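Local atomic coordinates of putative 3-hydroxybutyryl-CoA dehydratase (Rhodopseudomonas palustris, PDB entry 3HIN), a protein that probably acts as a lyase of the enoyl-CoA hydratase/isomerase (crotonase) family, adding water to or removing it from acyl-CoA thioesters. Residues S16-D21 with D42-A47; R97-I102 with A125-I130; G115-G120 with A137-P142. One frame throughout, in Å; residues are numbered along the deposited sequence.

Interaction 1 (S16-D21 with D42-A47); sequences STLVVD and DGLMAA
Leu18 and Ala47 make the tight end of this contact: Leu18 CD1 lies 3.5 Å from Ala47 CB, closer than carbon pairs usually pack, and also meets the carbonyl carbon of Ala47. The second methyl of Leu18 goes to the preceding helical turn, with CD2 3.9 Å from Leu44 CG, so that the forked end of one leucine spans two residues of the same helix face. The two leucine side chains cross at about a right angle, and CD2 of Leu18 comes nearest to the branch carbon of Leu44. CG of Leu44 stands opposite the backbone N (chi1 169°); with chi2 also extended, CD1 lies 3.8 Å from Thr17 O.

The geometry is that of a helix laid against the first strand of a crotonase-type core: strand 18-23 is an outermost strand of the six-stranded mixed sheet, pairs antiparallel with strand 26-31, and receives helix 42-51 on one side. Leu31 and Cys51 also touch Leu18, the one from the neighbouring strand and the other from further along the helix.

Thr17, just before the strand, crosses Leu44 obliquely. Its OG1 is 3.2 Å from Leu44 CB, a polar atom against carbon and not a hydrogen bond; the bond of this hydroxyl is made with the backbone O of Asp14. With chi1 at 59°, OG1 sits between the backbone N and the carbonyl carbon of its own residue and faces the helix.

Beyond Leu18 the contact loosens quickly. Val19, Val20 and Asp21 bury no surface against 42-47 and are exposed, and the side chain of Val19 comes no nearer to the helical segment than 9.9 Å. Ser16, at the other end, is exposed too, and its CB points away from the helix.

Interaction 2 (R97-I102 with A125-I130); sequences RVFDKI and ACAAHI
Ile102 packs its branched CB against the methyl of Ala127, with Ile102 CB 3.8 Å from Ala127 CB, and this apolar pair is the centre of the contact. CG2 of Ile102, opposite its own backbone N, passes beyond the methyl and rests 3.5 Å from the backbone O of Ala127. With chi2 extended (-165°), CD1 of Ile102 still lies 4.1 Å from Ala127 CB, so three carbons of one isoleucine, CB, CG2 and CD1, bear on a single alanine methyl. One turn earlier, Phe99 CB adds a contact of 4.0 Å to Ala127 CB; the methyl also lies obliquely to the Phe99 ring, a little farther off.

Polar groups meet without bonding across the two segments. The imidazole of His129 approaches the end of helix 85-103, with CE1 3.3 Å from Ile102 O, but the angle at NE2 is too poor for a hydrogen bond to that oxygen. NE2 is instead bonded to the backbone O of Gln103 and ND1 to the backbone N of Val109, so both ring nitrogens have partners and the rotation of the ring is fixed.

The one salt bridge lies within 97-102: Arg97 NE and NH1 both reach OD1 of Asp100, which lies in the guanidinium plane.

Helix 42-51 lies against Val98 through Leu48, Arg157 of helix 154-162 touches both Phe99 and Ala127, and Ile130 opens strand 130-134, which lies beside strand 109-113.

Interaction 3 (G115-G120 with A137-P142); sequences GAVIGG and AYYALP
The ring of Tyr138 lies over the backbone of the neighbouring strand, with Ala116 CA 3.8 Å from the ring centroid and 23° off its normal, a CH-pi contact over one face that is displaced toward the rim. The methyl of Ala116 continues to the phenol end, where Ala116 CB is 3.6 Å from Tyr138 CZ. This placement follows from chi1 of 59°, which sets the ring between the backbone N and carbonyl carbon of Tyr138 and tips it across the strand pair. CG2 of Ile118 approaches the ring obliquely, and also reaches the methyl of Ala140 at 4.0 Å from Ala140 CB. On the other side of the sheet the side chains of Tyr139 and Val117 lie side by side and point the same way, with ring atom CD1 of Tyr139 3.9 Å from Val117 CB.

Between these two layers the backbones form a parallel ladder, with axes 4.8 Å apart and inclined by 22°. Tyr138 N gives a hydrogen bond to Gly115 O, Val117 N to Tyr138 O, and Gly119 N to Ala140 O at 2.8 Å. The last bond holds the N-cap residue of helix 120-127 at the end of the strand, where Gly119 turns with positive phi. This glycine-rich helix start probably corresponds to the turn that, in crotonase-family enzymes, supplies an oxyanion-hole N-H.

Strand 138-140 is central in a small three-stranded sheet, between strand 116-118 and the antiparallel strand 177-178. Leu122 of helix 120-127 packs on Val117, Tyr139 and Leu141, strand 109-113 meets Tyr139 through Leu113, and Phe187 stacks on the Tyr139 ring.

All three contacts are buried, but the centre of interaction 2 lies about 4 Å from the centre of the chain, against about 16 Å and 14 Å for the centres of interactions 1 and 3. Interactions 1 and 2 rely on packing alone, with no hydrogen bond across their segments, whereas interaction 3 joins two strands by backbone bonds and buries more than twice the surface of either. Helices 42-51 and 85-103 tie interactions 1 and 2 together where Met45 meets Val98 and Phe99. Helix 120-127, which follows strand 116-118, ties 2 to 3 through Ala125 against Val117. Interactions 1 and 3 do not touch, their nearest atoms being about 7 Å apart.

Interaction 1 (S16-D21 with D42-A47)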
loop_
_atom_site.group_PDB
_atom_site.type_symbol
_atom_site.label_atom_id
_atom_site.label_comp_id
_atom_site.label_asym_id
_atom_site.label_seq_id
_atom_site.Cartn_x
_atom_site.Cartn_y
_atom_site.Cartn_z
ATOM N N SER A 16 11.909 -30.756 -15.536
ATOM C CA SER A 16 11.125 -31.799 -16.164
ATOM C C SER A 16 9.670 -31.407 -16.096
ATOM O O SER A 16 8.849 -32.044 -16.736
ATOM C CB SER A 16 11.291 -33.140 -15.467
ATOM O OG SER A 16 10.529 -33.151 -14.235
ATOM N N THR A 17 9.334 -30.378 -15.300
ATOM C CA THR A 17 7.930 -29.926 -15.185
ATOM C C THR A 17 7.581 -28.941 -16.302
ATOM O O THR A 17 6.540 -28.358 -16.264
ATOM C CB THR A 17 7.638 -29.181 -13.837
ATOM O OG1 THR A 17 8.497 -28.040 -13.744
ATOM C CG2 THR A 17 7.872 -30.084 -12.656
ATOM N N LEU A 18 8.449 -28.739 -17.288
ATOM C CA LEU A 18 8.221 -27.670 -18.305
ATOM C C LEU A 18 8.637 -28.300 -19.608
ATOM O O LEU A 18 9.490 -29.147 -19.581
ATOM C CB LEU A 18 9.111 -26.426 -18.064
ATOM C CG LEU A 18 8.755 -25.548 -16.856
ATOM C CD1 LEU A 18 9.687 -24.349 -16.816
ATOM C CD2 LEU A 18 7.267 -25.106 -16.813
ATOM N N VAL A 19 8.006 -27.926 -20.722
ATOM C CA VAL A 19 8.496 -28.299 -22.009
ATOM C C VAL A 19 8.744 -27.046 -22.813
ATOM O O VAL A 19 7.790 -26.356 -23.213
ATOM C CB VAL A 19 7.482 -29.172 -22.760
ATOM C CG1 VAL A 19 7.860 -29.198 -24.304
ATOM C CG2 VAL A 19 7.366 -30.588 -22.094
ATOM N N VAL A 20 10.012 -26.789 -23.072
ATOM C CA VAL A 20 10.501 -25.534 -23.620
ATOM C C VAL A 20 11.013 -25.717 -25.052
ATOM O O VAL A 20 11.935 -26.520 -25.309
ATOM C CB VAL A 20 11.697 -25.035 -22.779
ATOM C CG1 VAL A 20 12.204 -23.717 -23.310
ATOM C CG2 VAL A 20 11.347 -24.947 -21.290
ATOM N N ASP A 21 10.454 -24.978 -25.993
ATOM C CA ASP A 21 10.989 -25.038 -27.367
ATOM C C ASP A 21 11.167 -23.619 -27.851
ATOM O O ASP A 21 10.754 -22.681 -27.200
ATOM C CB ASP A 21 10.042 -25.801 -28.301
ATOM C CG ASP A 21 10.763 -26.447 -29.477
ATOM O OD1 ASP A 21 12.024 -26.386 -29.593
ATOM O OD2 ASP A 21 10.042 -27.021 -30.308
ATOM N N ASP A 42 7.001 -25.507 -6.229
ATOM C CA ASP A 42 8.210 -24.665 -6.177
ATOM C C ASP A 42 9.209 -24.944 -7.260
ATOM O O ASP A 42 9.838 -24.031 -7.752
ATOM C CB ASP A 42 8.920 -24.681 -4.826
ATOM C CG ASP A 42 8.034 -24.156 -3.685
ATOM O OD1 ASP A 42 7.120 -23.373 -3.980
ATOM O OD2 ASP A 42 8.238 -24.529 -2.485
ATOM N N GLY A 43 9.345 -26.191 -7.673
ATOM C CA GLY A 43 10.363 -26.491 -8.660
ATOM C C GLY A 43 9.884 -26.077 -10.059
ATOM O O GLY A 43 10.670 -25.744 -10.956
ATOM N N LEU A 44 8.579 -26.084 -10.265
ATOM C CA LEU A 44 8.115 -25.695 -11.579
ATOM C C LEU A 44 8.350 -24.191 -11.687
ATOM O O LEU A 44 8.936 -23.735 -12.643
ATOM C CB LEU A 44 6.685 -26.119 -11.879
ATOM C CG LEU A 44 6.033 -25.510 -13.142
ATOM C CD1 LEU A 44 4.849 -26.319 -13.509
ATOM C CD2 LEU A 44 5.588 -24.042 -12.964
ATOM N N MET A 45 7.961 -23.485 -10.636
ATOM C CA MET A 45 8.141 -22.053 -10.528
ATOM C C MET A 45 9.585 -21.657 -10.658
ATOM O O MET A 45 9.894 -20.684 -11.360
ATOM C CB MET A 45 7.469 -21.540 -9.239
ATOM C CG MET A 45 5.920 -21.619 -9.343
ATOM S SD MET A 45 5.245 -20.328 -10.464
ATOM C CE MET A 45 5.495 -19.022 -9.272
ATOM N N ALA A 46 10.487 -22.399 -10.012
ATOM C CA ALA A 46 11.929 -22.115 -10.149
ATOM C C ALA A 46 12.432 -22.356 -11.573
ATOM O O ALA A 46 13.202 -21.545 -12.125
ATOM C CB ALA A 46 12.734 -22.893 -9.147
ATOM N N ALA A 47 11.985 -23.455 -12.182
ATOM C CA ALA A 47 12.312 -23.753 -13.586
ATOM C C ALA A 47 11.791 -22.648 -14.474
ATOM O O ALA A 47 12.473 -22.296 -15.397
ATOM C CB ALA A 47 11.706 -25.088 -14.067
#

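Interaction 2 (R97-I102 with A125-I130)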
loop_
_atom_site.group_PDB
_atom_site.type_symbol
_atom_site.label_atom_id
_atom_site.label_comp_id
_atom_site.label_asym_id
_atom_site.label_seq_id
_atom_site.Cartn_x
_atom_site.Cartn_y
_atom_site.Cartn_z
ATOM N N ARG A 97 8.679 -13.086 -7.193
ATOM C CA ARG A 97 9.863 -12.814 -7.980
ATOM C C ARG A 97 9.823 -13.574 -9.304
ATOM O O ARG A 97 10.346 -13.074 -10.338
ATOM C CB ARG A 97 11.168 -13.130 -7.226
ATOM C CG ARG A 97 11.338 -12.359 -5.945
ATOM C CD ARG A 97 11.630 -10.814 -6.148
ATOM N NE ARG A 97 10.432 -10.024 -6.529
ATOM C CZ ARG A 97 9.495 -9.610 -5.672
ATOM N NH1 ARG A 97 8.454 -8.914 -6.128
ATOM N NH2 ARG A 97 9.564 -9.924 -4.370
ATOM N N VAL A 98 9.187 -14.743 -9.299
ATOM C CA VAL A 98 9.004 -15.482 -10.537
ATOM C C VAL A 98 8.085 -14.668 -11.486
ATOM O O VAL A 98 8.401 -14.460 -12.614
ATOM C CB VAL A 98 8.338 -16.855 -10.326
ATOM C CG1 VAL A 98 8.060 -17.486 -11.704
ATOM C CG2 VAL A 98 9.179 -17.807 -9.392
ATOM N N PHE A 99 6.939 -14.195 -10.995
ATOM C CA PHE A 99 6.007 -13.470 -11.878
ATOM C C PHE A 99 6.537 -12.126 -12.343
ATOM O O PHE A 99 6.095 -11.604 -13.382
ATOM C CB PHE A 99 4.654 -13.312 -11.184
ATOM C CG PHE A 99 3.911 -14.614 -11.012
ATOM C CD1 PHE A 99 4.190 -15.692 -11.863
ATOM C CD2 PHE A 99 2.930 -14.763 -10.013
ATOM C CE1 PHE A 99 3.493 -16.941 -11.731
ATOM C CE2 PHE A 99 2.226 -15.977 -9.862
ATOM C CZ PHE A 99 2.491 -17.052 -10.753
ATOM N N ASP A 100 7.454 -11.521 -11.579
ATOM C CA ASP A 100 8.058 -10.274 -12.053
ATOM C C ASP A 100 8.781 -10.554 -13.375
ATOM O O ASP A 100 8.847 -9.687 -14.237
ATOM C CB ASP A 100 9.094 -9.722 -11.052
ATOM C CG ASP A 100 8.476 -8.892 -9.935
ATOM O OD1 ASP A 100 9.168 -8.802 -8.919
ATOM O OD2 ASP A 100 7.325 -8.354 -10.010
ATOM N N LYS A 101 9.361 -11.749 -13.542
ATOM C CA LYS A 101 10.076 -12.023 -14.812
ATOM C C LYS A 101 9.090 -12.178 -15.976
ATOM O O LYS A 101 9.485 -12.115 -17.106
ATOM C CB LYS A 101 10.869 -13.329 -14.693
ATOM C CG LYS A 101 11.821 -13.336 -13.511
ATOM C CD LYS A 101 12.900 -12.332 -13.682
ATOM C CE LYS A 101 14.238 -12.926 -13.163
ATOM N NZ LYS A 101 15.385 -12.076 -13.687
ATOM N N ILE A 102 7.821 -12.416 -15.695
ATOM C CA ILE A 102 6.816 -12.375 -16.737
ATOM C C ILE A 102 6.387 -10.927 -17.012
ATOM O O ILE A 102 6.510 -10.421 -18.124
ATOM C CB ILE A 102 5.577 -13.133 -16.289
ATOM C CG1 ILE A 102 5.983 -14.556 -15.828
ATOM C CG2 ILE A 102 4.552 -13.197 -17.440
ATOM C CD1 ILE A 102 4.755 -15.553 -15.713
ATOM N N ALA A 125 -1.475 -16.416 -15.308
ATOM C CA ALA A 125 -2.075 -15.840 -16.463
ATOM C C ALA A 125 -2.128 -14.347 -16.366
ATOM O O ALA A 125 -1.945 -13.660 -17.379
ATOM C CB ALA A 125 -3.498 -16.370 -16.681
ATOM N N CYS A 126 -2.396 -13.828 -15.178
ATOM C CA CYS A 126 -2.471 -12.356 -15.003
ATOM C C CYS A 126 -1.162 -11.630 -15.254
ATOM O O CYS A 126 -1.173 -10.437 -15.629
ATOM C CB CYS A 126 -3.027 -11.967 -13.628
ATOM S SG CYS A 126 -4.821 -12.309 -13.678
ATOM N N ALA A 127 -0.043 -12.313 -14.975
ATOM C CA ALA A 127 1.252 -11.701 -15.115
ATOM C C ALA A 127 1.580 -11.505 -16.573
ATOM O O ALA A 127 2.347 -10.589 -16.900
ATOM C CB ALA A 127 2.343 -12.517 -14.382
ATOM N N ALA A 128 0.989 -12.355 -17.445
ATOM C CA ALA A 128 1.230 -12.291 -18.889
ATOM C C ALA A 128 0.673 -10.977 -19.414
ATOM O O ALA A 128 -0.201 -10.380 -18.783
ATOM C CB ALA A 128 0.559 -13.407 -19.565
ATOM N N HIS A 129 1.179 -10.536 -20.561
ATOM C CA HIS A 129 0.712 -9.301 -21.178
ATOM C C HIS A 129 -0.529 -9.448 -21.980
ATOM O O HIS A 129 -1.332 -8.537 -22.015
ATOM C CB HIS A 129 1.816 -8.710 -22.065
ATOM C CG HIS A 129 3.076 -8.555 -21.323
ATOM N ND1 HIS A 129 4.213 -9.263 -21.626
ATOM C CD2 HIS A 129 3.345 -7.873 -20.186
ATOM C CE1 HIS A 129 5.151 -8.978 -20.737
ATOM N NE2 HIS A 129 4.644 -8.137 -19.855
ATOM N N ILE A 130 -0.643 -10.569 -22.690
ATOM C CA ILE A 130 -1.833 -10.915 -23.511
ATOM C C ILE A 130 -2.258 -12.342 -23.151
ATOM O O ILE A 130 -1.431 -13.218 -22.960
ATOM C CB ILE A 130 -1.467 -10.862 -24.967
ATOM C CG1 ILE A 130 -1.041 -9.434 -25.361
ATOM C CG2 ILE A 130 -2.579 -11.440 -25.945
ATOM C CD1 ILE A 130 -0.412 -9.401 -26.754
#

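Interaction 3 (G115-G120 with A137-P142)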
loop_
_atom_site.group_PDB
_atom_site.type_symbol
_atom_site.label_atom_id
_atom_site.label_comp_id
_atom_site.label_asym_id
_atom_site.label_seq_id
_atom_site.Cartn_x
_atom_site.Cartn_y
_atom_site.Cartn_z
ATOM N N GLY A 115 -9.145 -25.019 -20.484
ATOM C CA GLY A 115 -9.479 -25.823 -19.308
ATOM C C GLY A 115 -9.268 -24.976 -18.061
ATOM O O GLY A 115 -9.517 -23.803 -18.059
ATOM N N ALA A 116 -8.754 -25.576 -17.012
ATOM C CA ALA A 116 -8.645 -24.882 -15.729
ATOM C C ALA A 116 -7.621 -23.733 -15.729
ATOM O O ALA A 116 -6.488 -23.876 -16.212
ATOM C CB ALA A 116 -8.387 -25.934 -14.594
ATOM N N VAL A 117 -8.056 -22.546 -15.285
ATOM C CA VAL A 117 -7.151 -21.378 -15.081
ATOM C C VAL A 117 -7.565 -20.828 -13.750
ATOM O O VAL A 117 -8.354 -19.878 -13.644
ATOM C CB VAL A 117 -7.347 -20.298 -16.169
ATOM C CG1 VAL A 117 -6.376 -19.133 -15.931
ATOM C CG2 VAL A 117 -7.222 -20.942 -17.705
ATOM N N ILE A 118 -7.130 -21.489 -12.706
ATOM C CA ILE A 118 -7.707 -21.163 -11.438
ATOM C C ILE A 118 -6.642 -20.912 -10.375
ATOM O O ILE A 118 -5.589 -21.556 -10.406
ATOM C CB ILE A 118 -8.770 -22.227 -10.970
ATOM C CG1 ILE A 118 -8.122 -23.457 -10.387
ATOM C CG2 ILE A 118 -9.723 -22.661 -12.105
ATOM C CD1 ILE A 118 -9.172 -24.718 -10.360
ATOM N N GLY A 119 -6.944 -20.023 -9.402
ATOM C CA GLY A 119 -6.014 -19.819 -8.267
ATOM C C GLY A 119 -4.702 -19.264 -8.807
ATOM O O GLY A 119 -4.706 -18.372 -9.672
ATOM N N GLY A 120 -3.575 -19.848 -8.360
ATOM C CA GLY A 120 -2.249 -19.520 -8.878
ATOM C C GLY A 120 -2.130 -19.520 -10.389
ATOM O O GLY A 120 -1.372 -18.740 -10.970
ATOM N N ALA A 137 -11.618 -22.770 -21.461
ATOM C CA ALA A 137 -10.879 -22.123 -20.349
ATOM C C ALA A 137 -11.933 -21.681 -19.362
ATOM O O ALA A 137 -13.037 -21.232 -19.766
ATOM C CB ALA A 137 -10.048 -20.940 -20.871
ATOM N N TYR A 138 -11.647 -21.838 -18.076
ATOM C CA TYR A 138 -12.568 -21.331 -17.054
ATOM C C TYR A 138 -11.768 -20.815 -15.875
ATOM O O TYR A 138 -10.675 -21.320 -15.607
ATOM C CB TYR A 138 -13.599 -22.389 -16.621
ATOM C CG TYR A 138 -13.003 -23.654 -16.040
ATOM C CD1 TYR A 138 -12.832 -23.786 -14.684
ATOM C CD2 TYR A 138 -12.617 -24.729 -16.856
ATOM C CE1 TYR A 138 -12.295 -24.933 -14.128
ATOM C CE2 TYR A 138 -12.094 -25.932 -16.308
ATOM C CZ TYR A 138 -11.936 -25.999 -14.937
ATOM O OH TYR A 138 -11.417 -27.107 -14.330
ATOM N N TYR A 139 -12.316 -19.811 -15.198
ATOM C CA TYR A 139 -11.576 -18.969 -14.255
ATOM C C TYR A 139 -12.223 -19.021 -12.885
ATOM O O TYR A 139 -13.493 -19.034 -12.768
ATOM C CB TYR A 139 -11.632 -17.523 -14.679
ATOM C CG TYR A 139 -11.163 -17.280 -16.088
ATOM C CD1 TYR A 139 -9.787 -17.301 -16.392
ATOM C CD2 TYR A 139 -12.079 -17.077 -17.123
ATOM C CE1 TYR A 139 -9.337 -17.113 -17.664
ATOM C CE2 TYR A 139 -11.638 -16.876 -18.462
ATOM C CZ TYR A 139 -10.262 -16.873 -18.699
ATOM O OH TYR A 139 -9.774 -16.682 -19.957
ATOM N N ALA A 140 -11.378 -19.103 -11.860
ATOM C CA ALA A 140 -11.865 -19.133 -10.508
ATOM C C ALA A 140 -10.755 -18.858 -9.528
ATOM O O ALA A 140 -9.555 -19.112 -9.818
ATOM C CB ALA A 140 -12.497 -20.488 -10.173
ATOM N N LEU A 141 -11.173 -18.369 -8.360
ATOM C CA LEU A 141 -10.302 -18.252 -7.214
ATOM C C LEU A 141 -10.897 -19.023 -6.045
ATOM O O LEU A 141 -11.545 -18.440 -5.180
ATOM C CB LEU A 141 -10.141 -16.796 -6.836
ATOM C CG LEU A 141 -9.445 -16.009 -7.922
ATOM C CD1 LEU A 141 -9.776 -14.539 -7.615
ATOM C CD2 LEU A 141 -7.956 -16.250 -7.991
ATOM N N PRO A 142 -10.681 -20.348 -6.007
ATOM C CA PRO A 142 -11.327 -21.223 -4.999
ATOM C C PRO A 142 -10.709 -21.125 -3.607
ATOM O O PRO A 142 -11.185 -21.752 -2.683
ATOM C CB PRO A 142 -11.046 -22.616 -5.558
ATOM C CG PRO A 142 -9.632 -22.444 -6.039
ATOM C CD PRO A 142 -9.826 -21.154 -6.897
#